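PDB 5CUV: acidocalcisomal pyrophosphatase from Trypanosoma cruzi, which probably hydrolyses inorganic diphosphate to phosphate in a magnesium-dependent reaction. Local coordinates for residues Gly108-Glu113 against His142-Ala147; Arg82-Phe87 against Arg98-Met103. One frame throughout, in Å; residues are numbered along the deposited sequence.

Contact 1. Residues Gly108-Glu113 against His142-Ala147; sequences GRVMNE and HPEVPA
Arg-109 and Glu-144 lie alongside each other, their side chains running in opposite directions, and the pair illustrates how opposite charges can neighbour one another without forming a salt bridge. The guanidinium and carboxylate planes are only 9° apart, yet the groups have slid past each other: Arg-109 NE and Glu-144 OE1 are 4.5 Å apart, with the oxygen well out of the guanidinium plane. What lies over a guanidinium face instead is Glu-144 CG, 4.0 Å from Arg-109 NE. Arg-109 has CG anti to the backbone N (chi1 -170°) and turns at chi3, which carries its end to the backbone of His-142. There Arg-109 NH1 makes a weak, strongly bent bond to His-142 O at 2.6 Å. Glu-144, with CG between its backbone N and carbonyl carbon (chi1 71°), bends at chi2 and brings OE2 to the opposite segment, where Val-110 N donates a weak bond to Glu-144 OE2 (3.3 Å). The side chain of Val-110 crosses that of Glu-144 at about a right angle, and Val-110 CG2 meets Val-145 CG2 at 4.2 Å. These segments are loops at helix ends, in a helical domain whose layout is consistent with an EF-hand-like pair. Gly-108 closes helix 97-106 with a Schellman motif, while Asn-112 is the N-cap of helix 113-123, its OD1 accepting from Asp-115 N. Between them the selenomethionine Met-111 is buried, its side chain touching Trp-138. The Arg-109 guanidinium makes a cation-pi contact with Trp-139, and the ring of His-142 stacks on Trp-138.

Contact 2. Residues Arg82-Phe87 against Arg98-Met103; sequences RMFSAF and RKIEHM
Met-103, a selenomethionine, reaches across from helix 98-103 and passes between the rings of Phe-87 and Phe-84, showing how one long flexible side chain can serve several neighbours along its length. Its CG is anti to the backbone N (chi1 -180°) and the rest of the chain stays extended, carrying the tip to the far helix. Near the root, Met-103 CB lies over one face of the Phe-87 ring, 3.9 Å from the centroid and 15° off the normal, a CH-pi contact. Met-103 CG follows, 3.7 Å from Phe-87 CD2, toward the rim. Farther out, Met-103 SE makes oblique Met-aromatic contacts with both rings, 4.8 Å from the Phe-87 centroid and 5.3 Å from that of Phe-84. The terminal Met-103 CE finally lies 3.6 Å from Met-83 CG. The Phe-84 side chain stands at about a right angle to that of Met-103 and offers its edge to Ile-100, whose CD1 lies near the ring plane, 3.8 Å from Phe-84 CE1. The segments 82-87 and 98-103 run far from parallel, with 126° between their N-to-C directions and 10.7 Å between their axes; this angled helix-loop-helix, whose strand 95-96 pairs antiparallel with strand 129-130, is consistent with an EF-hand-like fold. Leu-95, from that sheet, packs on Phe-84, Phe-87 and Ile-100, while Phe-135 of helix 132-141 touches Ile-100 and Met-103. Nearer the root of the Phe-87 ring, Lys-99 CD approaches obliquely, 4.4 Å from Phe-87 CD1. Met-83 also touches Pro-179 of a second subunit.

Overall arrangement
Followed from the N terminus, the chain first completes contact 2, where helix 73-87 meets helix 97-106 and closes a short loop containing strand 95-96. Contact 1 opens just after helix 97-106 and closes a longer excursion through helix 113-123, strand 129-130 and helix 132-141. The two therefore stand in series, neither nested nor crossed; their centres are 16 Å apart, and their nearest atoms, about 5 Å apart, do not touch. Strand 129-130 pairs with strand 95-96, so the two closed loops are joined through this small sheet. Both contacts lie away from the malate pocket and the magnesium site; beyond contact 1 the chain leaves this helical part for the strands that begin at 166-173.

Contact 1. Residues Gly108-Glu113 against His142-Ala147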
# COMPACT_ATOMS: atom_id res chain seq x y z
N GLY A 108 -10.14 23.43 38.04
CA GLY A 108 -11.20 23.35 37.07
C GLY A 108 -12.53 23.99 37.41
O GLY A 108 -13.44 23.96 36.56
N ARG A 109 -12.68 24.58 38.59
CA ARG A 109 -13.98 25.18 38.94
C ARG A 109 -14.25 26.59 38.38
O ARG A 109 -13.38 27.45 38.30
CB ARG A 109 -14.14 25.15 40.46
CG ARG A 109 -15.53 25.52 40.92
CD ARG A 109 -15.69 25.29 42.41
NE ARG A 109 -15.43 23.90 42.76
CZ ARG A 109 -15.92 23.34 43.86
NH1 ARG A 109 -16.67 24.08 44.65
NH2 ARG A 109 -15.67 22.07 44.15
N VAL A 110 -15.50 26.82 37.99
CA VAL A 110 -15.87 28.11 37.42
C VAL A 110 -16.28 29.09 38.51
O VAL A 110 -17.45 29.19 38.87
CB VAL A 110 -16.99 27.93 36.34
CG1 VAL A 110 -16.51 26.93 35.25
CG2 VAL A 110 -18.32 27.45 36.99
N MSE A 111 -15.36 29.92 38.97
CA MSE A 111 -15.61 30.83 40.07
C MSE A 111 -15.90 32.21 39.71
O MSE A 111 -15.13 33.06 39.68
CB MSE A 111 -14.52 30.90 41.11
CG MSE A 111 -13.80 29.72 41.74
SE MSE A 111 -14.61 28.98 43.28
CE MSE A 111 -14.16 29.80 44.87
N ASN A 112 -17.12 32.49 39.45
CA ASN A 112 -17.50 33.86 39.10
C ASN A 112 -17.63 34.81 40.31
O ASN A 112 -17.61 34.37 41.46
CB ASN A 112 -18.77 33.92 38.25
CG ASN A 112 -19.86 33.03 38.76
OD1 ASN A 112 -20.19 33.05 39.94
ND2 ASN A 112 -20.45 32.25 37.86
N GLU A 113 -17.74 36.11 40.04
CA GLU A 113 -17.86 37.11 41.09
C GLU A 113 -18.77 36.64 42.23
O GLU A 113 -18.46 36.82 43.40
CB GLU A 113 -18.39 38.42 40.48
CG GLU A 113 -17.46 39.04 39.40
CD GLU A 113 -18.18 39.49 38.11
OE1 GLU A 113 -19.17 40.26 38.19
OE2 GLU A 113 -17.74 39.09 37.01
N HIS A 142 -19.84 21.72 48.16
CA HIS A 142 -20.32 22.50 47.03
C HIS A 142 -19.69 22.06 45.74
O HIS A 142 -18.70 22.64 45.30
CB HIS A 142 -20.01 23.97 47.26
CG HIS A 142 -20.64 24.50 48.50
ND1 HIS A 142 -20.43 23.92 49.73
CD2 HIS A 142 -21.56 25.48 48.68
CE1 HIS A 142 -21.20 24.51 50.62
NE2 HIS A 142 -21.89 25.46 50.01
N PRO A 143 -20.25 21.01 45.13
CA PRO A 143 -19.75 20.48 43.86
C PRO A 143 -20.20 21.41 42.72
O PRO A 143 -20.48 20.97 41.60
CB PRO A 143 -20.40 19.11 43.80
CG PRO A 143 -20.58 18.75 45.27
CD PRO A 143 -21.11 20.03 45.80
N GLU A 144 -20.26 22.70 43.05
CA GLU A 144 -20.64 23.80 42.16
C GLU A 144 -21.62 23.55 41.03
O GLU A 144 -21.64 22.48 40.40
CB GLU A 144 -19.39 24.43 41.55
CG GLU A 144 -18.73 23.54 40.52
CD GLU A 144 -18.03 24.32 39.43
OE1 GLU A 144 -17.26 23.70 38.67
OE2 GLU A 144 -18.25 25.56 39.34
N VAL A 145 -22.41 24.58 40.75
CA VAL A 145 -23.42 24.57 39.70
C VAL A 145 -23.35 23.42 38.70
O VAL A 145 -22.28 22.98 38.28
CB VAL A 145 -23.41 25.91 38.87
CG1 VAL A 145 -24.42 26.91 39.45
CG2 VAL A 145 -21.99 26.53 38.85
N PRO A 146 -24.52 22.91 38.32
CA PRO A 146 -24.62 21.81 37.37
C PRO A 146 -24.55 22.42 35.98
O PRO A 146 -23.48 22.85 35.53
CB PRO A 146 -26.00 21.24 37.66
CG PRO A 146 -26.81 22.51 37.93
CD PRO A 146 -25.85 23.30 38.82
N ALA A 147 -25.74 22.49 35.36
CA ALA A 147 -25.97 23.02 34.02
C ALA A 147 -25.50 24.45 33.76
O ALA A 147 -25.73 24.97 32.66
CB ALA A 147 -27.47 22.89 33.66

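Contact 2. Residues Arg82-Phe87 against Arg98-Met103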
# COMPACT_ATOMS: atom_id res chain seq x y z
N ARG A 82 -2.21 17.67 49.32
CA ARG A 82 -0.89 17.89 48.74
C ARG A 82 -0.98 19.03 47.76
O ARG A 82 -0.02 19.71 47.54
CB ARG A 82 -0.33 16.65 48.01
CG ARG A 82 -0.30 15.34 48.84
CD ARG A 82 0.73 14.37 48.31
NE ARG A 82 0.51 14.00 46.91
CZ ARG A 82 0.27 12.75 46.51
NH1 ARG A 82 0.23 11.76 47.39
NH2 ARG A 82 0.05 12.48 45.24
N MSE A 83 -2.14 19.25 47.17
CA MSE A 83 -2.27 20.34 46.22
C MSE A 83 -2.26 21.64 46.98
O MSE A 83 -1.71 22.66 46.50
CB MSE A 83 -3.56 20.20 45.42
CG MSE A 83 -3.73 21.27 44.35
SE MSE A 83 -2.44 21.18 42.93
CE MSE A 83 -3.17 19.64 41.99
N PHE A 84 -2.87 21.58 48.18
CA PHE A 84 -3.01 22.74 49.07
C PHE A 84 -1.69 23.23 49.55
O PHE A 84 -1.46 24.43 49.62
CB PHE A 84 -3.80 22.39 50.29
CG PHE A 84 -4.12 23.57 51.14
CD1 PHE A 84 -5.24 24.35 50.87
CD2 PHE A 84 -3.31 23.89 52.23
CE1 PHE A 84 -5.55 25.44 51.66
CE2 PHE A 84 -3.61 24.98 53.04
CZ PHE A 84 -4.74 25.76 52.75
N SER A 85 -0.84 22.29 49.92
CA SER A 85 0.48 22.63 50.43
C SER A 85 1.33 23.17 49.28
O SER A 85 2.16 24.06 49.46
CB SER A 85 1.10 21.39 51.07
OG SER A 85 2.39 21.65 51.57
N ALA A 86 1.10 22.66 48.08
CA ALA A 86 1.87 23.16 46.95
C ALA A 86 1.65 24.66 46.88
O ALA A 86 2.60 25.43 46.85
CB ALA A 86 1.42 22.49 45.63
N PHE A 87 0.37 25.05 46.85
CA PHE A 87 -0.02 26.45 46.75
C PHE A 87 0.42 27.24 47.96
O PHE A 87 0.49 28.46 47.93
CB PHE A 87 -1.52 26.55 46.55
CG PHE A 87 -1.96 26.57 45.10
CD1 PHE A 87 -1.84 27.73 44.34
CD2 PHE A 87 -2.50 25.42 44.50
CE1 PHE A 87 -2.26 27.75 43.01
CE2 PHE A 87 -2.92 25.42 43.17
CZ PHE A 87 -2.80 26.58 42.42
N ARG A 98 -7.36 34.69 48.21
CA ARG A 98 -7.12 35.05 46.81
C ARG A 98 -6.38 33.86 46.17
O ARG A 98 -6.42 33.66 44.95
CB ARG A 98 -6.27 36.35 46.72
CG ARG A 98 -4.75 36.10 46.90
CD ARG A 98 -3.96 37.08 47.79
NE ARG A 98 -3.43 38.23 47.05
CZ ARG A 98 -2.35 38.92 47.42
NH1 ARG A 98 -1.68 38.58 48.52
NH2 ARG A 98 -1.97 39.97 46.70
N LYS A 99 -5.73 33.06 47.01
CA LYS A 99 -4.99 31.91 46.55
C LYS A 99 -5.97 30.78 46.37
O LYS A 99 -6.05 30.19 45.31
CB LYS A 99 -3.91 31.53 47.55
CG LYS A 99 -2.57 32.11 47.17
CD LYS A 99 -2.28 31.86 45.70
CE LYS A 99 -0.96 32.50 45.28
NZ LYS A 99 -0.99 33.97 45.61
N ILE A 100 -6.72 30.49 47.42
CA ILE A 100 -7.75 29.48 47.37
C ILE A 100 -8.59 29.71 46.09
O ILE A 100 -9.09 28.77 45.49
CB ILE A 100 -8.70 29.61 48.60
CG1 ILE A 100 -7.96 29.22 49.89
CG2 ILE A 100 -10.00 28.85 48.32
CD1 ILE A 100 -8.27 27.85 50.44
N GLU A 101 -8.74 30.96 45.67
CA GLU A 101 -9.52 31.24 44.46
C GLU A 101 -8.74 30.88 43.19
O GLU A 101 -9.35 30.50 42.18
CB GLU A 101 -9.93 32.71 44.44
CG GLU A 101 -10.65 33.19 43.17
CD GLU A 101 -10.81 34.74 43.11
OE1 GLU A 101 -11.40 35.32 44.08
OE2 GLU A 101 -10.36 35.36 42.10
N HIS A 102 -7.41 31.03 43.19
CA HIS A 102 -6.63 30.65 42.01
C HIS A 102 -6.64 29.13 41.99
O HIS A 102 -6.91 28.51 40.95
CB HIS A 102 -5.18 31.11 42.11
CG HIS A 102 -4.86 32.33 41.30
ND1 HIS A 102 -5.36 33.58 41.60
CD2 HIS A 102 -3.99 32.51 40.27
CE1 HIS A 102 -4.80 34.48 40.81
NE2 HIS A 102 -3.97 33.86 39.99
N MSE A 103 -6.32 28.54 43.15
CA MSE A 103 -6.33 27.09 43.30
C MSE A 103 -7.63 26.53 42.77
O MSE A 103 -7.60 25.58 42.02
CB MSE A 103 -6.15 26.71 44.77
CG MSE A 103 -6.13 25.21 45.02
SE MSE A 103 -5.64 24.71 46.81
CE MSE A 103 -5.97 22.79 46.65